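Local coordinates for oligopeptide ABC transporter, periplasmic oligopeptide-binding protein, putative (Thermotoga maritima MSB8, PDB 5IPW) that probably binds oligopeptides in the periplasm and delivers them to an ABC transporter for uptake across the inner membrane, at residues A338-L343 / L586-T591; A368-E373 / A406-D411; E372-I377 / T455-Y460; Q387-S392 / P399-A404; I443-Q448 / A489-M494. All coordinates share one frame; numbering follows the deposited sequence.

Contact 1: residues A338-L343 / L586-T591; sequences ASRISL and LWMIGT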
# COMPACT_ATOMS: atom_id res chain seq x y z
N ALA A 338 0.49 -13.06 -9.76
CA ALA A 338 -0.95 -13.00 -9.97
C ALA A 338 -1.62 -14.31 -9.56
O ALA A 338 -2.83 -14.34 -9.30
CB ALA A 338 -1.25 -12.70 -11.43
N SER A 339 -0.85 -15.40 -9.51
CA SER A 339 -1.40 -16.72 -9.19
C SER A 339 -0.31 -17.70 -8.76
O SER A 339 0.33 -18.31 -9.60
CB SER A 339 -2.16 -17.28 -10.39
OG SER A 339 -2.85 -18.47 -10.05
N ARG A 340 -0.13 -17.83 -7.45
CA ARG A 340 0.87 -18.73 -6.88
C ARG A 340 0.22 -19.93 -6.18
O ARG A 340 -1.00 -19.96 -6.02
CB ARG A 340 1.82 -18.00 -5.91
CG ARG A 340 1.17 -17.13 -4.83
CD ARG A 340 0.63 -17.90 -3.63
NE ARG A 340 0.08 -16.97 -2.64
CZ ARG A 340 -0.09 -17.21 -1.34
NH1 ARG A 340 0.24 -18.39 -0.81
NH2 ARG A 340 -0.60 -16.26 -0.57
N ILE A 341 1.04 -20.90 -5.79
CA ILE A 341 0.57 -22.11 -5.13
C ILE A 341 1.45 -22.47 -3.94
O ILE A 341 2.66 -22.23 -3.94
CB ILE A 341 0.51 -23.31 -6.11
CG1 ILE A 341 -0.28 -24.48 -5.51
CG2 ILE A 341 1.91 -23.77 -6.51
CD1 ILE A 341 -0.52 -25.60 -6.50
N SER A 342 0.83 -23.04 -2.92
CA SER A 342 1.57 -23.68 -1.84
C SER A 342 1.00 -25.08 -1.67
O SER A 342 -0.20 -25.31 -1.83
CB SER A 342 1.50 -22.86 -0.55
OG SER A 342 0.21 -22.33 -0.31
N LEU A 343 1.88 -26.03 -1.39
CA LEU A 343 1.47 -27.40 -1.12
C LEU A 343 1.16 -27.52 0.36
O LEU A 343 1.62 -26.72 1.17
CB LEU A 343 2.58 -28.38 -1.52
CG LEU A 343 3.12 -28.24 -2.94
CD1 LEU A 343 4.41 -29.04 -3.08
CD2 LEU A 343 2.09 -28.68 -3.98
N LEU A 586 11.10 -23.13 -1.12
CA LEU A 586 10.17 -22.52 -2.06
C LEU A 586 8.72 -22.85 -1.73
O LEU A 586 8.00 -23.43 -2.55
CB LEU A 586 10.53 -22.92 -3.50
CG LEU A 586 11.15 -21.82 -4.37
CD1 LEU A 586 12.28 -21.09 -3.66
CD2 LEU A 586 11.65 -22.43 -5.67
N TRP A 587 8.30 -22.46 -0.53
CA TRP A 587 6.95 -22.76 -0.04
C TRP A 587 5.84 -22.19 -0.90
O TRP A 587 4.77 -22.77 -1.00
CB TRP A 587 6.78 -22.24 1.37
CG TRP A 587 7.65 -22.90 2.34
CD1 TRP A 587 7.66 -24.22 2.69
CD2 TRP A 587 8.66 -22.27 3.13
NE1 TRP A 587 8.61 -24.45 3.65
CE2 TRP A 587 9.24 -23.26 3.94
CE3 TRP A 587 9.12 -20.95 3.23
CZ2 TRP A 587 10.26 -22.99 4.85
CZ3 TRP A 587 10.14 -20.68 4.13
CH2 TRP A 587 10.70 -21.69 4.92
N MET A 588 6.10 -21.03 -1.51
CA MET A 588 5.18 -20.48 -2.51
C MET A 588 5.81 -20.59 -3.88
O MET A 588 6.94 -20.18 -4.09
CB MET A 588 4.85 -19.02 -2.20
CG MET A 588 3.80 -18.83 -1.12
SD MET A 588 3.54 -17.11 -0.66
CE MET A 588 5.03 -16.81 0.28
N ILE A 589 5.06 -21.17 -4.82
CA ILE A 589 5.51 -21.29 -6.20
C ILE A 589 4.55 -20.49 -7.06
O ILE A 589 3.44 -20.93 -7.34
CB ILE A 589 5.56 -22.76 -6.66
CG1 ILE A 589 6.58 -23.55 -5.83
CG2 ILE A 589 5.92 -22.84 -8.14
CD1 ILE A 589 6.53 -25.05 -6.04
N GLY A 590 4.99 -19.31 -7.46
CA GLY A 590 4.19 -18.43 -8.31
C GLY A 590 4.56 -18.47 -9.77
O GLY A 590 5.58 -19.03 -10.16
N THR A 591 3.69 -17.87 -10.57
CA THR A 591 3.93 -17.68 -11.99
C THR A 591 3.85 -16.20 -12.31
O THR A 591 2.91 -15.52 -11.88
CB THR A 591 2.86 -18.38 -12.82
OG1 THR A 591 1.56 -17.93 -12.41
CG2 THR A 591 2.98 -19.87 -12.66
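Ile341 and Ile589 form an antiparallel hydrogen-bonded pair joining strand 340-343 to the short strand 589-591. Of its two backbone bonds, Ile589 N to Ile341 O (2.8 Å) is nearly straight at 173°. The return bond, Ile341 N to Ile589 O at 2.9 Å, is more bent. Further along, Thr591 OG1 donates to Ser339 O at 3.1 Å; with chi1 at 54° the hydroxyl sits between backbone N and carbonyl carbon and turns toward the Ser339 carbonyl. Apolar contact is modest: the two isoleucines run side by side, Ile341 CG2 lying 3.8 Å from Ile589 CB. The Met588 sulfur covers one face of the Arg340 guanidinium toward its rim, SD being 3.5 Å from NH1. Arg340 NE also bonds Asn493 O, and NH2 makes a salt bridge with Asp516, which together fix the rotation of the group. Replacing Arg340 by alanine would probably leave Asp516 without its ionic mate and the Met588 sulfur without the guanidinium face it covers. Strand 340-343 lies between 489-494 and the edge strand 589-591 of a five-stranded mixed sheet, with helices 359-367 and 371-379 packed against Ile589.

Contact 2: residues A368-E373 / A406-D411; sequences AINREE and AEYDPD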
# COMPACT_ATOMS: atom_id res chain seq x y z
N ALA A 368 9.44 -26.86 -13.93
CA ALA A 368 8.56 -27.40 -14.96
C ALA A 368 7.55 -26.39 -15.50
O ALA A 368 6.81 -26.70 -16.44
CB ALA A 368 7.82 -28.62 -14.41
N ILE A 369 7.51 -25.19 -14.92
CA ILE A 369 6.54 -24.19 -15.34
C ILE A 369 7.11 -23.28 -16.43
O ILE A 369 8.19 -22.71 -16.28
CB ILE A 369 6.04 -23.33 -14.16
CG1 ILE A 369 5.61 -24.23 -13.00
CG2 ILE A 369 4.89 -22.44 -14.62
CD1 ILE A 369 4.96 -23.52 -11.83
N ASN A 370 6.36 -23.17 -17.52
CA ASN A 370 6.65 -22.24 -18.60
C ASN A 370 5.93 -20.92 -18.34
O ASN A 370 4.83 -20.69 -18.86
CB ASN A 370 6.21 -22.87 -19.94
CG ASN A 370 6.82 -22.20 -21.17
OD1 ASN A 370 6.31 -22.38 -22.27
ND2 ASN A 370 7.91 -21.44 -21.00
N ARG A 371 6.54 -20.06 -17.53
CA ARG A 371 5.92 -18.78 -17.16
C ARG A 371 5.71 -17.89 -18.38
O ARG A 371 4.62 -17.33 -18.57
CB ARG A 371 6.76 -18.02 -16.13
CG ARG A 371 6.56 -18.45 -14.69
CD ARG A 371 7.66 -19.36 -14.20
NE ARG A 371 7.48 -19.68 -12.79
CZ ARG A 371 8.28 -20.48 -12.09
NH1 ARG A 371 9.34 -21.06 -12.65
NH2 ARG A 371 8.02 -20.70 -10.81
N GLU A 372 6.77 -17.76 -19.17
CA GLU A 372 6.75 -17.02 -20.44
C GLU A 372 5.50 -17.35 -21.25
O GLU A 372 4.83 -16.45 -21.75
CB GLU A 372 8.00 -17.34 -21.25
CG GLU A 372 8.07 -16.66 -22.61
CD GLU A 372 8.90 -17.44 -23.62
OE1 GLU A 372 8.32 -18.22 -24.40
OE2 GLU A 372 10.14 -17.28 -23.62
N GLU A 373 5.18 -18.63 -21.36
CA GLU A 373 4.02 -19.09 -22.12
C GLU A 373 2.72 -18.58 -21.49
O GLU A 373 1.92 -17.93 -22.17
CB GLU A 373 4.05 -20.62 -22.23
CG GLU A 373 2.80 -21.31 -22.76
CD GLU A 373 2.53 -21.09 -24.24
OE1 GLU A 373 2.92 -20.03 -24.78
OE2 GLU A 373 1.92 -21.98 -24.87
N ALA A 406 13.07 -20.06 -11.40
CA ALA A 406 12.08 -19.44 -12.28
C ALA A 406 12.19 -19.89 -13.73
O ALA A 406 11.28 -19.62 -14.52
CB ALA A 406 12.19 -17.92 -12.20
N GLU A 407 13.28 -20.58 -14.09
CA GLU A 407 13.51 -21.00 -15.48
C GLU A 407 12.51 -22.06 -15.92
O GLU A 407 11.99 -22.82 -15.10
CB GLU A 407 14.92 -21.57 -15.70
CG GLU A 407 16.04 -20.81 -15.04
CD GLU A 407 16.29 -21.29 -13.63
OE1 GLU A 407 16.91 -22.36 -13.47
OE2 GLU A 407 15.86 -20.60 -12.68
N TYR A 408 12.23 -22.10 -17.22
CA TYR A 408 11.45 -23.17 -17.82
C TYR A 408 12.39 -24.31 -18.23
O TYR A 408 12.74 -24.44 -19.40
CB TYR A 408 10.66 -22.65 -19.02
CG TYR A 408 9.94 -23.73 -19.80
CD1 TYR A 408 9.05 -24.60 -19.16
CD2 TYR A 408 10.14 -23.89 -21.17
CE1 TYR A 408 8.39 -25.59 -19.87
CE2 TYR A 408 9.48 -24.87 -21.88
CZ TYR A 408 8.61 -25.72 -21.23
OH TYR A 408 7.95 -26.70 -21.93
N ASP A 409 12.77 -25.13 -17.25
CA ASP A 409 13.76 -26.20 -17.45
C ASP A 409 13.18 -27.60 -17.10
O ASP A 409 13.56 -28.18 -16.08
CB ASP A 409 14.99 -25.87 -16.60
CG ASP A 409 16.23 -26.66 -17.00
OD1 ASP A 409 16.15 -27.55 -17.88
OD2 ASP A 409 17.30 -26.40 -16.41
N PRO A 410 12.28 -28.14 -17.95
CA PRO A 410 11.69 -29.48 -17.72
C PRO A 410 12.71 -30.60 -17.46
O PRO A 410 12.62 -31.29 -16.44
CB PRO A 410 10.91 -29.74 -19.02
CG PRO A 410 10.54 -28.39 -19.51
CD PRO A 410 11.65 -27.46 -19.10
N ASP A 411 13.68 -30.75 -18.36
CA ASP A 411 14.74 -31.78 -18.23
C ASP A 411 15.43 -31.72 -16.86
O ASP A 411 15.81 -32.74 -16.30
CB ASP A 411 15.79 -31.63 -19.35
CG ASP A 411 15.18 -31.61 -20.76
OD1 ASP A 411 13.97 -31.87 -20.91
OD2 ASP A 411 15.93 -31.33 -21.72
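Asn370 lies across one face of the Tyr408 ring, its amide stacked on the ring with the two planes 23° apart. Asn370 CG stands 3.6 Å above the ring plane, over the centre. Its CB makes a CH-pi contact 3.6 Å from the Tyr408 centroid. CG of Asn370 is anti to the backbone N (chi1 -163°), which carries the amide over the ring. Pro410 CD, two residues on from the tyrosine, lies over the opposite face, toward its rim. Ala368 contributes its backbone: its O lies in the ring plane at the edge, 3.9 Å from Tyr408 CE1. Beside this stack Arg371 reaches back, with NH1 3.1 Å from Ala406 O. Arg371 NH1 hydrogen-bonds Tyr405 O, while NH2 bonds Gly590 O of strand 589-591. The contact therefore brings the start of helix 371-379 beside the approach to helix 410-420. Ala368 and Asn370 face Trp461 and Tyr460 of helix 448-462, and Asp409 bonds through its backbone to Leu367 at the end of helix 359-367.

Contact 3: residues E372-I377 / T455-Y460; sequences EEINEI and TMVKEY
Met456 pushes its methyl into the side of helix 371-379, in a helix-helix contact of the kind that flanks a sheet in the lobes of periplasmic binding proteins. The two segments run roughly antiparallel, at 146°, and their axes come no closer than 11.2 Å, so long side chains must bridge the gap. Met456 runs extended through chi2 and bends only at chi3 (43°), which turns CE into the hollow between Ile374 and Ile377. There CE lies 3.6 Å from Ile374 CG1 and meets the tip of Ile377, whose exact place is less certain. The reverse bump is the Ile374 side chain, which enters a notch between Val457 and Tyr460. Its CD1 is 4.4 Å from Val457 CG2 and 4.0 Å from Tyr460 CE2, where the isoleucine comes in at the ring edge, near its plane. Glu373 crosses Tyr460 at about a right angle, its methylenes near the hydroxyl end and its carboxylate plane 39° from the ring. A serine in place of Tyr460 would probably open a gap beside Ile374 and leave the Glu373 methylenes without their aromatic neighbour. One face of the Tyr460 ring rests on its own helix, with Met456 O 3.4 Å above the ring plane, over the centre.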
# COMPACT_ATOMS: atom_id res chain seq x y z
N GLU A 372 6.77 -17.76 -19.17
CA GLU A 372 6.75 -17.02 -20.44
C GLU A 372 5.50 -17.35 -21.25
O GLU A 372 4.83 -16.45 -21.75
CB GLU A 372 8.00 -17.34 -21.25
CG GLU A 372 8.07 -16.66 -22.61
CD GLU A 372 8.90 -17.44 -23.62
OE1 GLU A 372 8.32 -18.22 -24.40
OE2 GLU A 372 10.14 -17.28 -23.62
N GLU A 373 5.18 -18.63 -21.36
CA GLU A 373 4.02 -19.09 -22.12
C GLU A 373 2.72 -18.58 -21.49
O GLU A 373 1.92 -17.93 -22.17
CB GLU A 373 4.05 -20.62 -22.23
CG GLU A 373 2.80 -21.31 -22.76
CD GLU A 373 2.53 -21.09 -24.24
OE1 GLU A 373 2.92 -20.03 -24.78
OE2 GLU A 373 1.92 -21.98 -24.87
N ILE A 374 2.54 -18.85 -20.20
CA ILE A 374 1.36 -18.38 -19.45
C ILE A 374 1.13 -16.89 -19.67
O ILE A 374 0.00 -16.45 -19.91
CB ILE A 374 1.50 -18.66 -17.93
CG1 ILE A 374 1.49 -20.17 -17.65
CG2 ILE A 374 0.37 -18.00 -17.14
CD1 ILE A 374 2.20 -20.56 -16.37
N ASN A 375 2.23 -16.14 -19.56
CA ASN A 375 2.26 -14.72 -19.90
C ASN A 375 1.54 -14.48 -21.23
O ASN A 375 0.51 -13.81 -21.27
CB ASN A 375 3.72 -14.24 -19.98
CG ASN A 375 3.92 -12.82 -19.46
OD1 ASN A 375 3.13 -12.30 -18.66
ND2 ASN A 375 5.00 -12.18 -19.90
N GLU A 376 2.06 -15.09 -22.30
CA GLU A 376 1.59 -14.82 -23.66
C GLU A 376 0.08 -15.01 -23.85
O GLU A 376 -0.59 -14.15 -24.43
CB GLU A 376 2.33 -15.68 -24.69
CG GLU A 376 3.86 -15.63 -24.68
CD GLU A 376 4.44 -14.22 -24.68
OE1 GLU A 376 3.87 -13.33 -25.35
OE2 GLU A 376 5.49 -14.01 -24.02
N ILE A 377 -0.46 -16.14 -23.38
CA ILE A 377 -1.84 -16.52 -23.75
C ILE A 377 -2.88 -15.88 -22.84
O ILE A 377 -3.83 -15.27 -23.32
CB ILE A 377 -2.09 -18.04 -23.73
CG1 ILE A 377 -0.87 -18.82 -24.23
CG2 ILE A 377 -3.31 -18.39 -24.57
CD1 ILE A 377 -0.17 -19.54 -23.12
N THR A 455 -4.78 -24.99 -15.03
CA THR A 455 -5.15 -25.91 -16.11
C THR A 455 -4.02 -26.05 -17.13
O THR A 455 -3.79 -27.14 -17.66
CB THR A 455 -6.42 -25.44 -16.84
OG1 THR A 455 -7.51 -25.39 -15.92
CG2 THR A 455 -6.78 -26.38 -17.99
N MET A 456 -3.31 -24.96 -17.39
CA MET A 456 -2.16 -25.01 -18.28
C MET A 456 -0.98 -25.69 -17.61
O MET A 456 -0.20 -26.37 -18.28
CB MET A 456 -1.75 -23.61 -18.73
CG MET A 456 -2.81 -22.91 -19.58
SD MET A 456 -2.45 -21.17 -19.88
CE MET A 456 -0.70 -21.25 -20.24
N VAL A 457 -0.84 -25.50 -16.30
CA VAL A 457 0.23 -26.14 -15.52
C VAL A 457 0.02 -27.66 -15.40
O VAL A 457 0.97 -28.41 -15.19
CB VAL A 457 0.36 -25.51 -14.11
CG1 VAL A 457 1.45 -26.19 -13.28
CG2 VAL A 457 0.66 -24.02 -14.21
N LYS A 458 -1.24 -28.09 -15.53
CA LYS A 458 -1.58 -29.50 -15.67
C LYS A 458 -0.68 -30.14 -16.73
O LYS A 458 -0.02 -31.15 -16.46
CB LYS A 458 -3.05 -29.65 -16.07
CG LYS A 458 -3.62 -31.05 -15.94
CD LYS A 458 -5.14 -31.04 -16.13
CE LYS A 458 -5.67 -32.41 -16.51
NZ LYS A 458 -5.22 -33.49 -15.59
N GLU A 459 -0.64 -29.54 -17.92
CA GLU A 459 0.22 -30.01 -19.00
C GLU A 459 1.70 -29.97 -18.63
O GLU A 459 2.41 -30.94 -18.84
CB GLU A 459 0.01 -29.19 -20.27
CG GLU A 459 -1.19 -29.62 -21.10
CD GLU A 459 -1.03 -31.01 -21.69
OE1 GLU A 459 0.02 -31.29 -22.32
OE2 GLU A 459 -1.96 -31.83 -21.53
N TYR A 460 2.17 -28.86 -18.09
CA TYR A 460 3.61 -28.69 -17.85
C TYR A 460 4.12 -29.70 -16.84
O TYR A 460 5.25 -30.17 -16.94
CB TYR A 460 3.96 -27.26 -17.40
CG TYR A 460 3.39 -26.14 -18.26
CD1 TYR A 460 2.99 -26.36 -19.58
CD2 TYR A 460 3.27 -24.85 -17.75
CE1 TYR A 460 2.47 -25.35 -20.36
CE2 TYR A 460 2.76 -23.83 -18.52
CZ TYR A 460 2.36 -24.08 -19.83
OH TYR A 460 1.85 -23.08 -20.60

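Contact 4: residues Q387-S392 / P399-A404; sequences QASLVS and PEWEKA
Gln387 N points at Glu402 O across a weak but straight bond of 3.4 Å (170°), where an irregular strip of chain passes the end of a short helix. The strip, 387-392, has no regular structure and carries a cis peptide before Ala388. Helix 399-403 is itself loosely bonded; Glu400 O accepts from both Lys403 N and Ala404 N, and Ala404 then leaves the helix with positive phi (44°). Among the side chains, Ser389 CB is modelled over the face of the Trp401 ring, at a distance too short to be trusted. Its OG, placed between backbone N and carbonyl carbon (chi1 56°), gives a weak bond of 3.4 Å to Trp401 O. Leu390 crosses the indole obliquely, CG being 4.2 Å from Trp401 CZ3. Gln387 bends at chi2 and brings its amide against the Ala404 methyl, OE1 lying 3.5 Å and NE2 3.6 Å from Ala404 CB. Glu402 makes a salt bridge with Arg386, which also bonds the carbonyls of Ser389 and Leu390 and so ties helix to strip. Helix 568-584 backs the pair, with Thr579 touching both Leu390 and Trp401, and His582 meeting the indole.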
# COMPACT_ATOMS: atom_id res chain seq x y z
N GLN A 387 8.93 -15.66 -10.14
CA GLN A 387 8.40 -16.44 -9.04
C GLN A 387 9.21 -16.22 -7.79
O GLN A 387 10.42 -16.41 -7.82
CB GLN A 387 8.46 -17.94 -9.36
CG GLN A 387 8.17 -18.86 -8.15
CD GLN A 387 9.42 -19.37 -7.45
OE1 GLN A 387 9.77 -18.90 -6.36
NE2 GLN A 387 10.09 -20.34 -8.06
N ALA A 388 8.57 -15.84 -6.69
CA ALA A 388 7.19 -15.36 -6.60
C ALA A 388 7.20 -14.60 -5.31
O ALA A 388 6.86 -15.15 -4.26
CB ALA A 388 6.20 -16.49 -6.52
N SER A 389 7.63 -13.35 -5.40
CA SER A 389 8.24 -12.66 -4.28
C SER A 389 8.11 -11.16 -4.44
O SER A 389 7.40 -10.68 -5.32
CB SER A 389 9.71 -13.08 -4.20
OG SER A 389 10.42 -12.83 -5.41
N LEU A 390 8.81 -10.42 -3.58
CA LEU A 390 8.71 -8.96 -3.56
C LEU A 390 9.05 -8.39 -4.93
O LEU A 390 10.08 -8.74 -5.51
CB LEU A 390 9.61 -8.37 -2.45
CG LEU A 390 9.34 -8.93 -1.04
CD1 LEU A 390 10.25 -8.30 0.01
CD2 LEU A 390 7.89 -8.76 -0.64
N VAL A 391 8.15 -7.55 -5.43
CA VAL A 391 8.24 -7.00 -6.78
C VAL A 391 9.38 -6.00 -6.93
O VAL A 391 9.83 -5.42 -5.94
CB VAL A 391 6.92 -6.30 -7.21
CG1 VAL A 391 5.76 -7.27 -7.19
CG2 VAL A 391 6.63 -5.07 -6.35
N SER A 392 9.83 -5.80 -8.16
CA SER A 392 10.85 -4.79 -8.46
C SER A 392 10.35 -3.39 -8.12
O SER A 392 9.19 -3.04 -8.37
CB SER A 392 11.30 -4.88 -9.92
OG SER A 392 10.20 -4.99 -10.80
N PRO A 399 16.49 -9.85 -5.77
CA PRO A 399 16.72 -10.22 -7.17
C PRO A 399 16.97 -11.72 -7.33
O PRO A 399 16.48 -12.34 -8.28
CB PRO A 399 17.96 -9.41 -7.55
CG PRO A 399 18.69 -9.21 -6.26
CD PRO A 399 17.68 -9.22 -5.16
N GLU A 400 17.71 -12.30 -6.38
CA GLU A 400 17.99 -13.73 -6.37
C GLU A 400 16.65 -14.47 -6.27
O GLU A 400 16.29 -15.26 -7.15
CB GLU A 400 18.90 -14.10 -5.19
CG GLU A 400 20.23 -13.36 -5.10
CD GLU A 400 21.42 -14.19 -5.55
OE1 GLU A 400 21.30 -14.92 -6.56
OE2 GLU A 400 22.49 -14.11 -4.90
N TRP A 401 15.90 -14.16 -5.21
CA TRP A 401 14.60 -14.78 -4.93
C TRP A 401 13.56 -14.53 -6.02
O TRP A 401 12.65 -15.33 -6.20
CB TRP A 401 14.08 -14.31 -3.56
CG TRP A 401 12.82 -15.00 -3.10
CD1 TRP A 401 12.44 -16.28 -3.35
CD2 TRP A 401 11.80 -14.44 -2.26
NE1 TRP A 401 11.23 -16.55 -2.76
CE2 TRP A 401 10.82 -15.43 -2.08
CE3 TRP A 401 11.61 -13.18 -1.66
CZ2 TRP A 401 9.66 -15.21 -1.33
CZ3 TRP A 401 10.46 -12.97 -0.91
CH2 TRP A 401 9.50 -13.98 -0.75
N GLU A 402 13.68 -13.43 -6.77
CA GLU A 402 12.81 -13.24 -7.93
C GLU A 402 13.06 -14.34 -8.96
O GLU A 402 12.14 -14.72 -9.68
CB GLU A 402 13.01 -11.86 -8.58
CG GLU A 402 12.08 -11.61 -9.78
CD GLU A 402 12.29 -10.27 -10.47
OE1 GLU A 402 13.34 -9.64 -10.24
OE2 GLU A 402 11.41 -9.85 -11.25
N LYS A 403 14.29 -14.83 -9.02
CA LYS A 403 14.67 -15.84 -10.02
C LYS A 403 14.62 -17.27 -9.51
O LYS A 403 14.32 -18.18 -10.28
CB LYS A 403 16.04 -15.53 -10.65
CG LYS A 403 15.98 -14.54 -11.81
CD LYS A 403 14.70 -14.66 -12.64
CE LYS A 403 14.44 -13.44 -13.50
NZ LYS A 403 13.00 -13.34 -13.85
N ALA A 404 14.94 -17.47 -8.23
CA ALA A 404 14.61 -18.72 -7.55
C ALA A 404 14.93 -19.91 -8.46
O ALA A 404 16.09 -20.13 -8.81
CB ALA A 404 13.13 -18.71 -7.17

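Contact 5: residues I443-Q448 / A489-M494; sequences ITVTGQ and AMVWNM
Thr444 grips the neighbouring strand through its backbone on both sides of Met490. Its N donates to Ala489 O at 2.8 Å (161°), and its O accepts from Val491 N at 3.1 Å in a similarly straight bond. Beyond this parallel ladder the strands part and a water continues it, accepting from Thr446 N (2.7 Å) and donating to Val491 O (2.9 Å). On one side of the sheet, Val491 packs against both Ile443 and Val445, CG1 turned to Ile443 CG2 and CG2 to Val445 CG1. On the other, Thr444 and Met490 lie side by side; a bend at chi2 (-76°) brings the Met490 SD to 3.9 Å from Thr444 CB. Thr446 CG2 meets the edge of the Trp492 ring, 4.0 Å from CZ3. Strands 440-445 and 467-472 with helix 448-462 between them make a beta-alpha-beta unit, and helix 475-484 leads the chain back to 489-494. Helix 448-462 covers the Ile443 and Val491 side through Trp461, His450 and Trp454, whereas Phe478 of helix 475-484 covers Thr444 and Met490. Further out, the Thr444 hydroxyl bonds Glu471, that of Thr446 bonds Leu473 O, and Phe517 meets the Trp492 ring edge-to-face.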
# COMPACT_ATOMS: atom_id res chain seq x y z
N ILE A 443 -5.21 -29.68 -7.19
CA ILE A 443 -4.98 -28.26 -6.98
C ILE A 443 -6.33 -27.61 -6.73
O ILE A 443 -7.24 -27.70 -7.55
CB ILE A 443 -4.33 -27.59 -8.21
CG1 ILE A 443 -2.95 -28.20 -8.47
CG2 ILE A 443 -4.20 -26.08 -7.99
CD1 ILE A 443 -2.35 -27.80 -9.80
N THR A 444 -6.44 -26.96 -5.57
CA THR A 444 -7.66 -26.28 -5.18
C THR A 444 -7.54 -24.80 -5.49
O THR A 444 -6.59 -24.15 -5.04
CB THR A 444 -7.91 -26.43 -3.68
OG1 THR A 444 -7.85 -27.82 -3.32
CG2 THR A 444 -9.27 -25.85 -3.29
N VAL A 445 -8.50 -24.28 -6.25
CA VAL A 445 -8.56 -22.86 -6.55
C VAL A 445 -9.96 -22.33 -6.31
O VAL A 445 -10.90 -23.09 -6.08
CB VAL A 445 -8.17 -22.57 -8.03
CG1 VAL A 445 -6.87 -23.27 -8.38
CG2 VAL A 445 -9.27 -23.01 -8.99
N THR A 446 -10.09 -21.01 -6.37
CA THR A 446 -11.40 -20.36 -6.43
C THR A 446 -11.33 -19.23 -7.45
O THR A 446 -10.47 -18.35 -7.35
CB THR A 446 -11.88 -19.88 -5.05
OG1 THR A 446 -13.15 -19.23 -5.18
CG2 THR A 446 -10.88 -18.95 -4.39
N GLY A 447 -12.19 -19.28 -8.45
CA GLY A 447 -12.22 -18.28 -9.52
C GLY A 447 -11.76 -18.81 -10.86
O GLY A 447 -10.67 -19.38 -10.98
N GLN A 448 -12.59 -18.60 -11.88
CA GLN A 448 -12.30 -19.05 -13.24
C GLN A 448 -10.91 -18.65 -13.74
O GLN A 448 -10.29 -19.37 -14.53
CB GLN A 448 -13.36 -18.52 -14.22
CG GLN A 448 -13.24 -19.05 -15.64
CD GLN A 448 -13.23 -20.57 -15.69
OE1 GLN A 448 -12.27 -21.18 -16.15
NE2 GLN A 448 -14.30 -21.18 -15.18
N ALA A 489 -3.17 -28.85 -2.29
CA ALA A 489 -2.55 -27.59 -2.68
C ALA A 489 -3.58 -26.47 -2.91
O ALA A 489 -4.66 -26.71 -3.47
CB ALA A 489 -1.71 -27.79 -3.92
N MET A 490 -3.22 -25.27 -2.46
CA MET A 490 -4.05 -24.07 -2.55
C MET A 490 -3.36 -23.00 -3.39
O MET A 490 -2.19 -22.67 -3.14
CB MET A 490 -4.27 -23.48 -1.16
CG MET A 490 -5.15 -24.29 -0.23
SD MET A 490 -6.89 -24.14 -0.66
CE MET A 490 -7.67 -24.85 0.77
N VAL A 491 -4.07 -22.44 -4.37
CA VAL A 491 -3.54 -21.29 -5.10
C VAL A 491 -4.21 -19.99 -4.64
O VAL A 491 -5.40 -19.95 -4.31
CB VAL A 491 -3.62 -21.43 -6.66
CG1 VAL A 491 -3.47 -22.88 -7.10
CG2 VAL A 491 -4.90 -20.82 -7.22
N TRP A 492 -3.40 -18.93 -4.62
CA TRP A 492 -3.86 -17.59 -4.29
C TRP A 492 -2.91 -16.62 -4.94
O TRP A 492 -1.77 -16.99 -5.27
CB TRP A 492 -3.85 -17.39 -2.77
CG TRP A 492 -4.63 -16.21 -2.27
CD1 TRP A 492 -4.14 -15.04 -1.77
CD2 TRP A 492 -6.06 -16.11 -2.20
NE1 TRP A 492 -5.17 -14.21 -1.39
CE2 TRP A 492 -6.35 -14.84 -1.64
CE3 TRP A 492 -7.11 -16.96 -2.55
CZ2 TRP A 492 -7.66 -14.42 -1.44
CZ3 TRP A 492 -8.40 -16.53 -2.34
CH2 TRP A 492 -8.67 -15.27 -1.80
N ASN A 493 -3.35 -15.38 -5.14
CA ASN A 493 -2.45 -14.33 -5.62
C ASN A 493 -1.44 -14.00 -4.54
O ASN A 493 -1.46 -14.58 -3.46
CB ASN A 493 -3.22 -13.08 -6.04
CG ASN A 493 -3.93 -12.41 -4.87
OD1 ASN A 493 -3.31 -12.03 -3.87
ND2 ASN A 493 -5.25 -12.27 -4.99
N MET A 494 -0.55 -13.06 -4.83
CA MET A 494 0.38 -12.59 -3.82
C MET A 494 0.53 -11.08 -3.94
O MET A 494 1.58 -10.59 -4.34
CB MET A 494 1.72 -13.29 -3.98
CG MET A 494 2.69 -13.04 -2.84
SD MET A 494 4.38 -13.12 -3.44
CE MET A 494 5.26 -12.79 -1.91
O HOH W 1 -6.23 -30.06 -2.59
O HOH W 2 -7.71 -19.85 -6.13

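All five contacts gather in one part of the protein, around the five-stranded mixed sheet. Contacts 1 and 5, with centres about 9 Å apart, lie in that sheet and meet where strands 340-343 and 489-494 run side by side. Contacts 2 and 3, also about 9 Å apart, share helix 371-379, while helix 448-462 of contact 3 follows strand 440-445 of contact 5. Contact 4 lies about 12 Å from contact 1, centre to centre, and its strip touches strand 589-591. Along the chain contact 1 closes around the other four, contact 4 nests within contacts 2 and 3, and contacts 3 and 5 interleave. Strand 589-591, from late in the chain, forms one edge of the sheet, so residues far apart in sequence build this part of the fold together.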